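Local coordinates for protein probable flavin reductase (Sinorhizobium meliloti, PDB 3RH7) that binds flavin mononucleotide and probably works as an NADPH-dependent flavin reductase, with a split-barrel flavin-binding part and a second, Nudix-like part, at residues F82-L87 against A126-S131; E183-A188 against N208-G213; G187-Q192 against N250-A255; E225-L230 against P262-F267. All blocks are in the same frame, centred on the assembly; numbering follows the deposited sequence.

Contacts 1 and 3 are core pairings, whereas contacts 2 and 4 lie partly buried near the surface. Contact 1 belongs to the flavin-binding antiparallel sheet, about 17 Å from contact 3 by nearest atoms and farther from the others. Contacts 2 and 3 use the two edges of strand 184-191, share Gly187 and Ala188, and pair antiparallel and parallel respectively. Contact 4 touches contact 3 through Gln192 with Leu230 and Phe267, and joins a helix end to a loop. Rings and aliphatic groups fill contact 1, an arginine-asparagine bond marks contact 2, contact 3 adds a histidine side-chain bond to its backbone pairing, and contact 4 combines a single backbone bond with apolar packing of Leu230 on Phe267.

Contact 1: F82-L87 against A126-S131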
loop_
_atom_site.group_PDB
_atom_site.type_symbol
_atom_site.label_atom_id
_atom_site.label_comp_id
_atom_site.label_asym_id
_atom_site.label_seq_id
_atom_site.Cartn_x
_atom_site.Cartn_y
_atom_site.Cartn_z
ATOM N N PHE A 82 20.767 12.944 3.911
ATOM C CA PHE A 82 19.530 12.595 4.598
ATOM C C PHE A 82 19.323 11.066 4.592
ATOM O O PHE A 82 20.062 10.360 3.918
ATOM C CB PHE A 82 18.342 13.337 4.000
ATOM C CG PHE A 82 17.935 12.919 2.617
ATOM C CD1 PHE A 82 18.557 13.459 1.500
ATOM C CD2 PHE A 82 16.898 12.017 2.425
ATOM C CE1 PHE A 82 18.173 13.079 0.214
ATOM C CE2 PHE A 82 16.525 11.625 1.141
ATOM C CZ PHE A 82 17.151 12.171 0.046
ATOM N N ALA A 83 18.355 10.563 5.359
ATOM C CA ALA A 83 18.057 9.141 5.399
ATOM C C ALA A 83 16.567 8.896 5.308
ATOM O O ALA A 83 15.773 9.677 5.828
ATOM C CB ALA A 83 18.618 8.502 6.661
ATOM N N ILE A 84 16.186 7.807 4.651
ATOM C CA ILE A 84 14.781 7.442 4.528
ATOM C C ILE A 84 14.513 6.198 5.383
ATOM O O ILE A 84 15.077 5.140 5.102
ATOM C CB ILE A 84 14.409 7.242 3.040
ATOM C CG1 ILE A 84 14.368 8.586 2.285
ATOM C CG2 ILE A 84 13.123 6.434 2.869
ATOM C CD1 ILE A 84 13.201 9.480 2.528
ATOM N N ASN A 85 13.674 6.325 6.435
ATOM C CA ASN A 85 13.343 5.159 7.270
ATOM C C ASN A 85 11.941 4.633 6.906
ATOM O O ASN A 85 10.940 5.292 7.242
ATOM C CB ASN A 85 13.423 5.496 8.768
ATOM C CG ASN A 85 14.807 5.709 9.295
ATOM O OD1 ASN A 85 15.485 4.766 9.680
ATOM N ND2 ASN A 85 15.225 6.955 9.403
ATOM N N VAL A 86 11.878 3.467 6.188
ATOM C CA VAL A 86 10.622 2.805 5.754
ATOM C C VAL A 86 10.107 2.042 7.011
ATOM O O VAL A 86 10.684 1.030 7.415
ATOM C CB VAL A 86 10.852 1.917 4.484
ATOM C CG1 VAL A 86 9.588 1.233 4.011
ATOM C CG2 VAL A 86 11.449 2.733 3.352
ATOM N N LEU A 87 9.102 2.611 7.683
ATOM C CA LEU A 87 8.585 2.088 8.948
ATOM C C LEU A 87 7.936 0.702 8.838
ATOM O O LEU A 87 7.374 0.378 7.803
ATOM C CB LEU A 87 7.574 3.074 9.536
ATOM C CG LEU A 87 8.037 4.504 9.799
ATOM C CD1 LEU A 87 6.902 5.303 10.348
ATOM C CD2 LEU A 87 9.228 4.563 10.790
ATOM N N ALA A 126 13.052 -1.166 6.220
ATOM C CA ALA A 126 14.187 -0.796 5.358
ATOM C C ALA A 126 14.592 0.656 5.592
ATOM O O ALA A 126 13.743 1.498 5.889
ATOM C CB ALA A 126 13.834 -0.981 3.882
ATOM N N TRP A 127 15.885 0.952 5.432
ATOM C CA TRP A 127 16.427 2.312 5.560
ATOM C C TRP A 127 17.447 2.580 4.453
ATOM O O TRP A 127 18.102 1.647 3.964
ATOM C CB TRP A 127 17.018 2.611 6.947
ATOM C CG TRP A 127 18.176 1.749 7.369
ATOM C CD1 TRP A 127 18.140 0.714 8.254
ATOM C CD2 TRP A 127 19.557 1.919 7.008
ATOM N NE1 TRP A 127 19.415 0.228 8.470
ATOM C CE2 TRP A 127 20.299 0.943 7.710
ATOM C CE3 TRP A 127 20.241 2.800 6.155
ATOM C CZ2 TRP A 127 21.688 0.812 7.580
ATOM C CZ3 TRP A 127 21.618 2.647 5.998
ATOM C CH2 TRP A 127 22.326 1.676 6.720
ATOM N N PHE A 128 17.579 3.860 4.067
ATOM C CA PHE A 128 18.462 4.323 3.007
ATOM C C PHE A 128 19.211 5.598 3.397
ATOM O O PHE A 128 18.581 6.626 3.620
ATOM C CB PHE A 128 17.646 4.598 1.725
ATOM C CG PHE A 128 16.837 3.438 1.201
ATOM C CD1 PHE A 128 15.523 3.230 1.627
ATOM C CD2 PHE A 128 17.369 2.574 0.264
ATOM C CE1 PHE A 128 14.781 2.138 1.168
ATOM C CE2 PHE A 128 16.636 1.479 -0.194
ATOM C CZ PHE A 128 15.344 1.268 0.263
ATOM N N GLU A 129 20.549 5.538 3.452
ATOM C CA GLU A 129 21.397 6.703 3.686
ATOM C C GLU A 129 21.632 7.375 2.347
ATOM O O GLU A 129 22.077 6.726 1.393
ATOM C CB GLU A 129 22.727 6.310 4.347
ATOM C CG GLU A 129 22.630 6.180 5.846
ATOM C CD GLU A 129 23.950 6.401 6.544
ATOM O OE1 GLU A 129 24.727 5.424 6.674
ATOM O OE2 GLU A 129 24.206 7.561 6.951
ATOM N N CYS A 130 21.297 8.656 2.262
ATOM C CA CYS A 130 21.373 9.402 1.015
ATOM C C CYS A 130 22.291 10.612 1.101
ATOM O O CYS A 130 22.796 10.988 2.156
ATOM C CB CYS A 130 19.972 9.814 0.560
ATOM S SG CYS A 130 18.920 8.429 0.032
ATOM N N SER A 131 22.568 11.136 -0.076
ATOM C CA SER A 131 23.299 12.341 -0.365
ATOM C C SER A 131 22.417 13.083 -1.331
ATOM O O SER A 131 21.951 12.471 -2.298
ATOM C CB SER A 131 24.669 12.020 -0.946
ATOM O OG SER A 131 24.580 11.584 -2.292
#
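Phe82 and Cys130 meet ring to methylene: Cys130 CB lies over the centre of one face of the Phe82 ring, with CZ-CB at 3.7 Å, a CH-pi contact. The sulfur, Cys130 SG, approaches the same ring obliquely. With chi1 at 69°, Phe82 CG sits between its backbone N and carbonyl carbon, which brings the ring to its partner. This is the close-packed face of an antiparallel pair in the FMN-binding split barrel, and it also carries Ile84, Val86, Ala126 and Phe128. Val86 CG2 touches the edge of the Phe128 ring, 4.0 Å from CE1, while Ile84 CG2 reaches Phe128 CD1 at 4.2 Å. Ile84 N bonds to Phe128 O at 2.9 Å and Phe128 N to Ile84 O at 3.0 Å. In each end pair one bond is short, Cys130 N to Phe82 O and Val86 N to Ala126 O at 2.7 Å, and its return bond is weak. The opposite face is thinner across the pair: Asn85 OD1 comes only to 3.8 Å from Trp127 CB. That oxygen instead accepts from Phe121 N, and Glu129 OE2 from Asp116 N. The Ile84 side chain is about 9 Å from the bound flavin mononucleotide, near the site without forming it. Strand 30-38 flanks segment 82-87 and strand 141-153 flanks segment 126-131; Leu62 of strand 61-67 packs on the Phe82-Phe128 face, where Phe25 of the second subunit meets the Phe128 ring.

Contact 2: E183-A188 against N208-G213; sequences EIRLGA and NCTVEG
Arg185 and Asn208 make the one side-chain hydrogen bond of this antiparallel pair, in which 208-211 is the outermost strand, within this chain, of a mixed four-stranded sheet, beside strand 184-191. Arg185 NE donates to Asn208 OD1 at 3.0 Å; the oxygen lies in the guanidinium plane, but the donor stands above the amide plane, 65° out of it, and the two flat groups are turned 73° apart. The bond therefore uses no lone pair of the oxygen squarely. Arg185 CG is anti to its backbone N (chi1 169°), and the chain bends at chi3, which carries CD and NE across the amide oxygen.

Backbone bonds come next. Ile184 and Val211 exchange two, with Ile184 N to Val211 O at 2.9 Å, and Leu186 and Cys209 exchange two more, with Leu186 N to Cys209 O also at 2.9 Å. Between them lies the non-hydrogen-bonded pair Arg185-Thr210.

Apolar contact is sparse: Leu186 CD1 meets Val211 CG2 at 3.7 Å, the side chains crossing at about a right angle. Separately, on the arginine face, the Thr210 CG2 methyl lies against the extended Glu183 side chain, across its CG and carboxylate.

One face is thus polar and the other aliphatic, with Leu186 turned to helix 216-228. Arg185 NH1 also forms a salt bridge to Asp246, so its guanidinium is held by two groups; that carboxylate probably also offsets the like charge of nearby Arg248, while Asn208 orients NE.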
loop_
_atom_site.group_PDB
_atom_site.type_symbol
_atom_site.label_atom_id
_atom_site.label_comp_id
_atom_site.label_asym_id
_atom_site.label_seq_id
_atom_site.Cartn_x
_atom_site.Cartn_y
_atom_site.Cartn_z
ATOM N N GLU A 183 -18.431 -15.699 17.504
ATOM C CA GLU A 183 -19.086 -14.558 16.847
ATOM C C GLU A 183 -18.196 -13.314 16.924
ATOM O O GLU A 183 -17.442 -13.149 17.895
ATOM C CB GLU A 183 -20.499 -14.267 17.403
ATOM C CG GLU A 183 -20.496 -13.769 18.832
ATOM C CD GLU A 183 -21.807 -13.417 19.514
ATOM O OE1 GLU A 183 -22.891 -13.740 18.976
ATOM O OE2 GLU A 183 -21.733 -12.867 20.637
ATOM N N ILE A 184 -18.237 -12.492 15.872
ATOM C CA ILE A 184 -17.472 -11.258 15.808
ATOM C C ILE A 184 -18.429 -10.065 15.637
ATOM O O ILE A 184 -19.440 -10.148 14.918
ATOM C CB ILE A 184 -16.395 -11.263 14.682
ATOM C CG1 ILE A 184 -17.017 -11.718 13.340
ATOM C CG2 ILE A 184 -15.145 -12.040 15.075
ATOM C CD1 ILE A 184 -16.129 -12.280 12.209
ATOM N N ARG A 185 -18.093 -8.947 16.290
ATOM C CA ARG A 185 -18.830 -7.728 16.079
ATOM C C ARG A 185 -18.125 -7.007 14.943
ATOM O O ARG A 185 -16.943 -6.655 15.069
ATOM C CB ARG A 185 -18.899 -6.877 17.341
ATOM C CG ARG A 185 -19.426 -5.506 17.010
ATOM C CD ARG A 185 -19.429 -4.599 18.190
ATOM N NE ARG A 185 -20.606 -4.801 19.023
ATOM C CZ ARG A 185 -20.550 -5.326 20.233
ATOM N NH1 ARG A 185 -19.376 -5.703 20.750
ATOM N NH2 ARG A 185 -21.661 -5.470 20.954
ATOM N N LEU A 186 -18.825 -6.841 13.814
ATOM C CA LEU A 186 -18.259 -6.163 12.656
ATOM C C LEU A 186 -18.578 -4.699 12.732
ATOM O O LEU A 186 -19.744 -4.321 12.605
ATOM C CB LEU A 186 -18.794 -6.749 11.353
ATOM C CG LEU A 186 -18.635 -8.233 11.144
ATOM C CD1 LEU A 186 -19.157 -8.603 9.807
ATOM C CD2 LEU A 186 -17.177 -8.647 11.284
ATOM N N GLY A 187 -17.557 -3.892 12.987
ATOM C CA GLY A 187 -17.712 -2.445 13.059
ATOM C C GLY A 187 -17.065 -1.741 11.891
ATOM O O GLY A 187 -16.275 -2.346 11.164
ATOM N N ALA A 188 -17.361 -0.459 11.712
ATOM C CA ALA A 188 -16.770 0.305 10.632
ATOM C C ALA A 188 -16.568 1.765 10.975
ATOM O O ALA A 188 -17.410 2.379 11.635
ATOM C CB ALA A 188 -17.633 0.204 9.386
ATOM N N ASN A 208 -22.508 -1.251 13.623
ATOM C CA ASN A 208 -21.989 -2.622 13.743
ATOM C C ASN A 208 -23.084 -3.657 13.747
ATOM O O ASN A 208 -24.238 -3.349 14.077
ATOM C CB ASN A 208 -21.158 -2.783 15.018
ATOM C CG ASN A 208 -21.975 -2.752 16.290
ATOM O OD1 ASN A 208 -22.376 -3.799 16.823
ATOM N ND2 ASN A 208 -22.261 -1.550 16.778
ATOM N N CYS A 209 -22.691 -4.899 13.464
ATOM C CA CYS A 209 -23.548 -6.070 13.513
ATOM C C CYS A 209 -22.697 -7.286 13.841
ATOM O O CYS A 209 -21.611 -7.426 13.290
ATOM C CB CYS A 209 -24.344 -6.253 12.222
ATOM S SG CYS A 209 -23.350 -6.627 10.752
ATOM N N THR A 210 -23.163 -8.113 14.795
ATOM C CA THR A 210 -22.464 -9.312 15.279
ATOM C C THR A 210 -22.992 -10.539 14.542
ATOM O O THR A 210 -24.179 -10.872 14.625
ATOM C CB THR A 210 -22.604 -9.435 16.804
ATOM O OG1 THR A 210 -22.199 -8.211 17.420
ATOM C CG2 THR A 210 -21.823 -10.581 17.377
ATOM N N VAL A 211 -22.083 -11.221 13.833
ATOM C CA VAL A 211 -22.352 -12.409 13.018
ATOM C C VAL A 211 -21.293 -13.480 13.284
ATOM O O VAL A 211 -20.274 -13.190 13.928
ATOM C CB VAL A 211 -22.394 -12.044 11.507
ATOM C CG1 VAL A 211 -23.506 -11.045 11.202
ATOM C CG2 VAL A 211 -21.039 -11.505 11.019
ATOM N N GLU A 212 -21.515 -14.708 12.770
ATOM C CA GLU A 212 -20.536 -15.804 12.856
ATOM C C GLU A 212 -20.562 -16.544 11.538
ATOM O O GLU A 212 -21.438 -17.381 11.308
ATOM C CB GLU A 212 -20.805 -16.739 14.035
ATOM C CG GLU A 212 -19.722 -17.786 14.266
ATOM C CD GLU A 212 -19.825 -18.646 15.519
ATOM O OE1 GLU A 212 -20.813 -18.532 16.287
ATOM O OE2 GLU A 212 -18.887 -19.449 15.726
ATOM N N GLY A 213 -19.638 -16.190 10.658
ATOM C CA GLY A 213 -19.571 -16.808 9.344
ATOM C C GLY A 213 -19.918 -15.852 8.241
ATOM O O GLY A 213 -20.790 -14.980 8.420
#

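Contact 3: G187-Q192 against N250-A255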
loop_
_atom_site.group_PDB
_atom_site.type_symbol
_atom_site.label_atom_id
_atom_site.label_comp_id
_atom_site.label_asym_id
_atom_site.label_seq_id
_atom_site.Cartn_x
_atom_site.Cartn_y
_atom_site.Cartn_z
ATOM N N GLY A 187 -17.557 -3.892 12.987
ATOM C CA GLY A 187 -17.712 -2.445 13.059
ATOM C C GLY A 187 -17.065 -1.741 11.891
ATOM O O GLY A 187 -16.275 -2.346 11.164
ATOM N N ALA A 188 -17.361 -0.459 11.712
ATOM C CA ALA A 188 -16.770 0.305 10.632
ATOM C C ALA A 188 -16.568 1.765 10.975
ATOM O O ALA A 188 -17.410 2.379 11.635
ATOM C CB ALA A 188 -17.633 0.204 9.386
ATOM N N VAL A 189 -15.449 2.330 10.487
ATOM C CA VAL A 189 -15.123 3.762 10.556
ATOM C C VAL A 189 -15.498 4.254 9.169
ATOM O O VAL A 189 -14.663 4.231 8.249
ATOM C CB VAL A 189 -13.659 4.062 10.979
ATOM C CG1 VAL A 189 -13.367 5.550 10.898
ATOM C CG2 VAL A 189 -13.384 3.549 12.386
ATOM N N LEU A 190 -16.812 4.526 8.986
ATOM C CA LEU A 190 -17.425 4.903 7.716
ATOM C C LEU A 190 -17.350 6.408 7.519
ATOM O O LEU A 190 -18.002 7.161 8.252
ATOM C CB LEU A 190 -18.881 4.405 7.696
ATOM C CG LEU A 190 -19.696 4.616 6.431
ATOM C CD1 LEU A 190 -19.260 3.687 5.313
ATOM C CD2 LEU A 190 -21.136 4.372 6.701
ATOM N N GLU A 191 -16.560 6.840 6.529
ATOM C CA GLU A 191 -16.344 8.251 6.254
ATOM C C GLU A 191 -17.174 8.800 5.075
ATOM O O GLU A 191 -17.280 8.135 4.044
ATOM C CB GLU A 191 -14.861 8.506 5.983
ATOM C CG GLU A 191 -13.994 8.480 7.226
ATOM C CD GLU A 191 -12.517 8.737 7.005
ATOM O OE1 GLU A 191 -12.174 9.473 6.048
ATOM O OE2 GLU A 191 -11.705 8.237 7.819
ATOM N N GLN A 192 -17.748 10.013 5.230
ATOM C CA GLN A 192 -18.457 10.673 4.150
ATOM C C GLN A 192 -17.486 11.665 3.557
ATOM O O GLN A 192 -16.813 11.324 2.549
ATOM C CB GLN A 192 -19.768 11.321 4.562
ATOM C CG GLN A 192 -20.601 11.576 3.328
ATOM C CD GLN A 192 -22.055 11.695 3.617
ATOM O OE1 GLN A 192 -22.490 12.501 4.464
ATOM N NE2 GLN A 192 -22.837 10.955 2.844
ATOM N N ASN A 250 -13.922 -8.307 18.144
ATOM C CA ASN A 250 -14.303 -7.159 17.334
ATOM C C ASN A 250 -13.399 -7.004 16.086
ATOM O O ASN A 250 -12.173 -6.941 16.225
ATOM C CB ASN A 250 -14.221 -5.917 18.222
ATOM C CG ASN A 250 -15.538 -5.377 18.656
ATOM O OD1 ASN A 250 -16.236 -4.714 17.875
ATOM N ND2 ASN A 250 -15.879 -5.606 19.919
ATOM N N ILE A 251 -14.009 -6.967 14.875
ATOM C CA ILE A 251 -13.316 -6.732 13.592
ATOM C C ILE A 251 -13.842 -5.394 13.052
ATOM O O ILE A 251 -15.024 -5.291 12.694
ATOM C CB ILE A 251 -13.441 -7.900 12.566
ATOM C CG1 ILE A 251 -12.686 -9.156 13.070
ATOM C CG2 ILE A 251 -12.938 -7.483 11.184
ATOM C CD1 ILE A 251 -12.915 -10.407 12.297
ATOM N N VAL A 252 -12.980 -4.352 13.064
ATOM C CA VAL A 252 -13.344 -3.002 12.620
ATOM C C VAL A 252 -12.642 -2.715 11.302
ATOM O O VAL A 252 -11.418 -2.886 11.186
ATOM C CB VAL A 252 -13.048 -1.917 13.686
ATOM C CG1 VAL A 252 -13.544 -0.541 13.232
ATOM C CG2 VAL A 252 -13.660 -2.290 15.029
ATOM N N TYR A 253 -13.437 -2.320 10.292
ATOM C CA TYR A 253 -12.957 -2.005 8.948
ATOM C C TYR A 253 -12.977 -0.533 8.717
ATOM O O TYR A 253 -13.747 0.198 9.361
ATOM C CB TYR A 253 -13.857 -2.662 7.900
ATOM C CG TYR A 253 -13.430 -4.028 7.437
ATOM C CD1 TYR A 253 -12.475 -4.178 6.434
ATOM C CD2 TYR A 253 -14.056 -5.173 7.911
ATOM C CE1 TYR A 253 -12.151 -5.431 5.916
ATOM C CE2 TYR A 253 -13.723 -6.437 7.422
ATOM C CZ TYR A 253 -12.780 -6.560 6.410
ATOM O OH TYR A 253 -12.470 -7.785 5.875
ATOM N N HIS A 254 -12.141 -0.082 7.788
ATOM C CA HIS A 254 -12.183 1.296 7.380
ATOM C C HIS A 254 -13.142 1.288 6.200
ATOM O O HIS A 254 -13.097 0.326 5.437
ATOM C CB HIS A 254 -10.777 1.861 7.080
ATOM C CG HIS A 254 -10.747 3.357 6.887
ATOM N ND1 HIS A 254 -11.891 4.166 7.086
ATOM C CD2 HIS A 254 -9.731 4.154 6.489
ATOM C CE1 HIS A 254 -11.521 5.405 6.800
ATOM N NE2 HIS A 254 -10.240 5.456 6.431
ATOM N N ALA A 255 -14.094 2.253 6.103
ATOM C CA ALA A 255 -15.035 2.233 4.982
ATOM C C ALA A 255 -15.355 3.637 4.445
ATOM O O ALA A 255 -14.953 4.628 5.046
ATOM C CB ALA A 255 -16.311 1.513 5.391
#
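Glu191 and His254 meet at one end of a parallel strand pair, 184-191 with 249-257, in the middle of a mixed four-stranded sheet consistent with a Nudix-like fold. The glutamate chain can be followed outward. Its CB lies 4.0 Å from Ala255 O, the acceptor for Glu191 N. CG comes next, at the edge of the imidazole in its plane, 4.0 Å from His254 CE1. CD approaches CE1 more closely, and OE2 faces CE1 and NE2 without a hydrogen bond being formed, the carboxylate and ring planes lying 49° apart. The extended chain beyond CG is what delivers the carboxylate there.

Backbone bonds run in parallel register, among them Tyr253 N to Gly187 O and Val189 N to Tyr253 O, both at 3.0 Å. On the face of Ala188 and Leu190, Leu190 CD1 packs on Ala255 CB at 3.7 Å, while Val189 faces helix 281-292. Val189 O accepts from two donors. Ala255 N reaches it from above the carbonyl plane, whereas His254 ND1 donates within both the carbonyl and ring planes at 3.0 Å, N-H...O 151°.

Contact 4: E225-L230 against P262-F267; sequences EQLTGL and PRQGRF
The C-terminal end of helix 216-228 is tied here to the turn leading into strand 266-268, through Thr228 and Arg263. Arg263 N donates to Thr228 O at 2.7 Å, and the bond is nearly straight, with an N-H...O angle of 176°, although the donor stands above the carbonyl plane. It is the one hydrogen bond between the segments. Next to it, Pro262 CA makes a CA-H...O contact to the same oxygen, while Thr228 CB packs against Pro262 CB at 4.0 Å. The Arg263 chain, extended from CG to NE, runs alongside the last helical carbonyls: its CB lies 3.4 Å from Leu227 O. Leu227 CD1 touches Gln264 OE1 loosely at 3.9 Å, the two side chains crossing at about a right angle.

Farther along, Leu230 and Phe267 approach from opposite directions, Leu230 CD2 coming to 3.7 Å from Phe267 CE2 obliquely to the ring. Phe267 also meets the Phe197 ring edge-to-face, and Leu230 packs on Ala257. Leu230 is buried here and Phe267 partly exposed, whereas Arg263 and Gln264 are exposed.

Thr228 OG1, placed by a chi1 of 66° between backbone N and carbonyl carbon, bonds to Leu224 O and accepts from Leu230 N at 3.1 Å. That second bond closes an ST turn around Gly229; this residue leaves the helix with positive phi while its N still bonds to Glu225 O, a glycine-terminated helix C-terminus.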
loop_
_atom_site.group_PDB
_atom_site.type_symbol
_atom_site.label_atom_id
_atom_site.label_comp_id
_atom_site.label_asym_id
_atom_site.label_seq_id
_atom_site.Cartn_x
_atom_site.Cartn_y
_atom_site.Cartn_z
ATOM N N GLU A 225 -25.018 -0.339 3.879
ATOM C CA GLU A 225 -25.810 0.141 2.743
ATOM C C GLU A 225 -27.295 0.182 3.112
ATOM O O GLU A 225 -27.943 1.199 2.886
ATOM C CB GLU A 225 -25.570 -0.712 1.498
ATOM C CG GLU A 225 -24.223 -0.441 0.853
ATOM C CD GLU A 225 -24.104 -0.732 -0.629
ATOM O OE1 GLU A 225 -24.983 -1.448 -1.163
ATOM O OE2 GLU A 225 -23.134 -0.241 -1.258
ATOM N N GLN A 226 -27.805 -0.886 3.753
ATOM C CA GLN A 226 -29.177 -1.015 4.251
ATOM C C GLN A 226 -29.481 0.082 5.284
ATOM O O GLN A 226 -30.521 0.739 5.199
ATOM C CB GLN A 226 -29.322 -2.434 4.882
ATOM C CG GLN A 226 -30.534 -2.717 5.792
ATOM C CD GLN A 226 -30.382 -2.240 7.218
ATOM O OE1 GLN A 226 -29.329 -2.371 7.842
ATOM N NE2 GLN A 226 -31.432 -1.612 7.746
ATOM N N LEU A 227 -28.581 0.227 6.283
ATOM C CA LEU A 227 -28.699 1.099 7.427
ATOM C C LEU A 227 -28.819 2.569 7.020
ATOM O O LEU A 227 -29.768 3.272 7.454
ATOM C CB LEU A 227 -27.483 0.871 8.346
ATOM C CG LEU A 227 -27.390 1.714 9.641
ATOM C CD1 LEU A 227 -28.432 1.295 10.688
ATOM C CD2 LEU A 227 -25.993 1.643 10.217
ATOM N N THR A 228 -27.860 3.001 6.174
ATOM C CA THR A 228 -27.676 4.376 5.730
ATOM C C THR A 228 -28.469 4.733 4.469
ATOM O O THR A 228 -28.844 5.905 4.283
ATOM C CB THR A 228 -26.196 4.642 5.469
ATOM O OG1 THR A 228 -25.790 3.837 4.372
ATOM C CG2 THR A 228 -25.313 4.360 6.690
ATOM N N GLY A 229 -28.684 3.751 3.600
ATOM C CA GLY A 229 -29.360 3.980 2.323
ATOM C C GLY A 229 -28.401 4.597 1.311
ATOM O O GLY A 229 -28.818 5.165 0.294
ATOM N N LEU A 230 -27.105 4.504 1.615
ATOM C CA LEU A 230 -26.009 5.047 0.844
ATOM C C LEU A 230 -25.191 3.898 0.258
ATOM O O LEU A 230 -25.409 2.748 0.622
ATOM C CB LEU A 230 -25.155 5.895 1.802
ATOM C CG LEU A 230 -25.338 7.395 1.852
ATOM C CD1 LEU A 230 -26.781 7.794 2.039
ATOM C CD2 LEU A 230 -24.581 7.956 3.010
ATOM N N PRO A 262 -27.804 10.146 5.432
ATOM C CA PRO A 262 -28.140 8.751 5.744
ATOM C C PRO A 262 -29.548 8.623 6.335
ATOM O O PRO A 262 -30.018 9.500 7.087
ATOM C CB PRO A 262 -27.056 8.337 6.742
ATOM C CG PRO A 262 -26.674 9.595 7.420
ATOM C CD PRO A 262 -26.844 10.704 6.410
ATOM N N ARG A 263 -30.219 7.510 5.956
ATOM C CA ARG A 263 -31.550 7.049 6.361
ATOM C C ARG A 263 -31.752 7.193 7.896
ATOM O O ARG A 263 -32.802 7.631 8.348
ATOM C CB ARG A 263 -31.671 5.578 5.927
ATOM C CG ARG A 263 -33.060 4.998 5.960
ATOM C CD ARG A 263 -33.092 3.534 5.567
ATOM N NE ARG A 263 -34.461 3.016 5.688
ATOM C CZ ARG A 263 -35.421 3.159 4.763
ATOM N NH1 ARG A 263 -35.165 3.786 3.617
ATOM N NH2 ARG A 263 -36.639 2.675 4.978
ATOM N N GLN A 264 -30.715 6.826 8.671
ATOM C CA GLN A 264 -30.595 6.882 10.132
ATOM C C GLN A 264 -29.168 7.277 10.506
ATOM O O GLN A 264 -28.263 7.110 9.690
ATOM C CB GLN A 264 -30.920 5.522 10.745
ATOM C CG GLN A 264 -32.405 5.273 10.943
ATOM C CD GLN A 264 -32.693 3.871 11.424
ATOM O OE1 GLN A 264 -31.951 2.909 11.135
ATOM N NE2 GLN A 264 -33.816 3.719 12.114
ATOM N N GLY A 265 -28.970 7.765 11.732
ATOM C CA GLY A 265 -27.677 8.231 12.234
ATOM C C GLY A 265 -27.226 9.520 11.569
ATOM O O GLY A 265 -28.027 10.195 10.912
ATOM N N ARG A 266 -25.937 9.877 11.727
ATOM C CA ARG A 266 -25.351 11.096 11.142
ATOM C C ARG A 266 -23.825 11.003 11.015
ATOM O O ARG A 266 -23.172 10.276 11.770
ATOM C CB ARG A 266 -25.728 12.357 11.938
ATOM C CG ARG A 266 -25.629 12.198 13.453
ATOM C CD ARG A 266 -26.516 13.178 14.180
ATOM N NE ARG A 266 -26.528 12.871 15.608
ATOM C CZ ARG A 266 -26.048 13.669 16.554
ATOM N NH1 ARG A 266 -25.529 14.852 16.239
ATOM N NH2 ARG A 266 -26.106 13.302 17.829
ATOM N N PHE A 267 -23.268 11.732 10.035
ATOM C CA PHE A 267 -21.838 11.806 9.785
ATOM C C PHE A 267 -21.269 13.002 10.515
ATOM O O PHE A 267 -21.604 14.130 10.167
ATOM C CB PHE A 267 -21.569 11.907 8.289
ATOM C CG PHE A 267 -21.782 10.624 7.535
ATOM C CD1 PHE A 267 -20.749 9.709 7.384
ATOM C CD2 PHE A 267 -23.007 10.343 6.948
ATOM C CE1 PHE A 267 -20.934 8.538 6.651
ATOM C CE2 PHE A 267 -23.195 9.177 6.214
ATOM C CZ PHE A 267 -22.163 8.273 6.084
#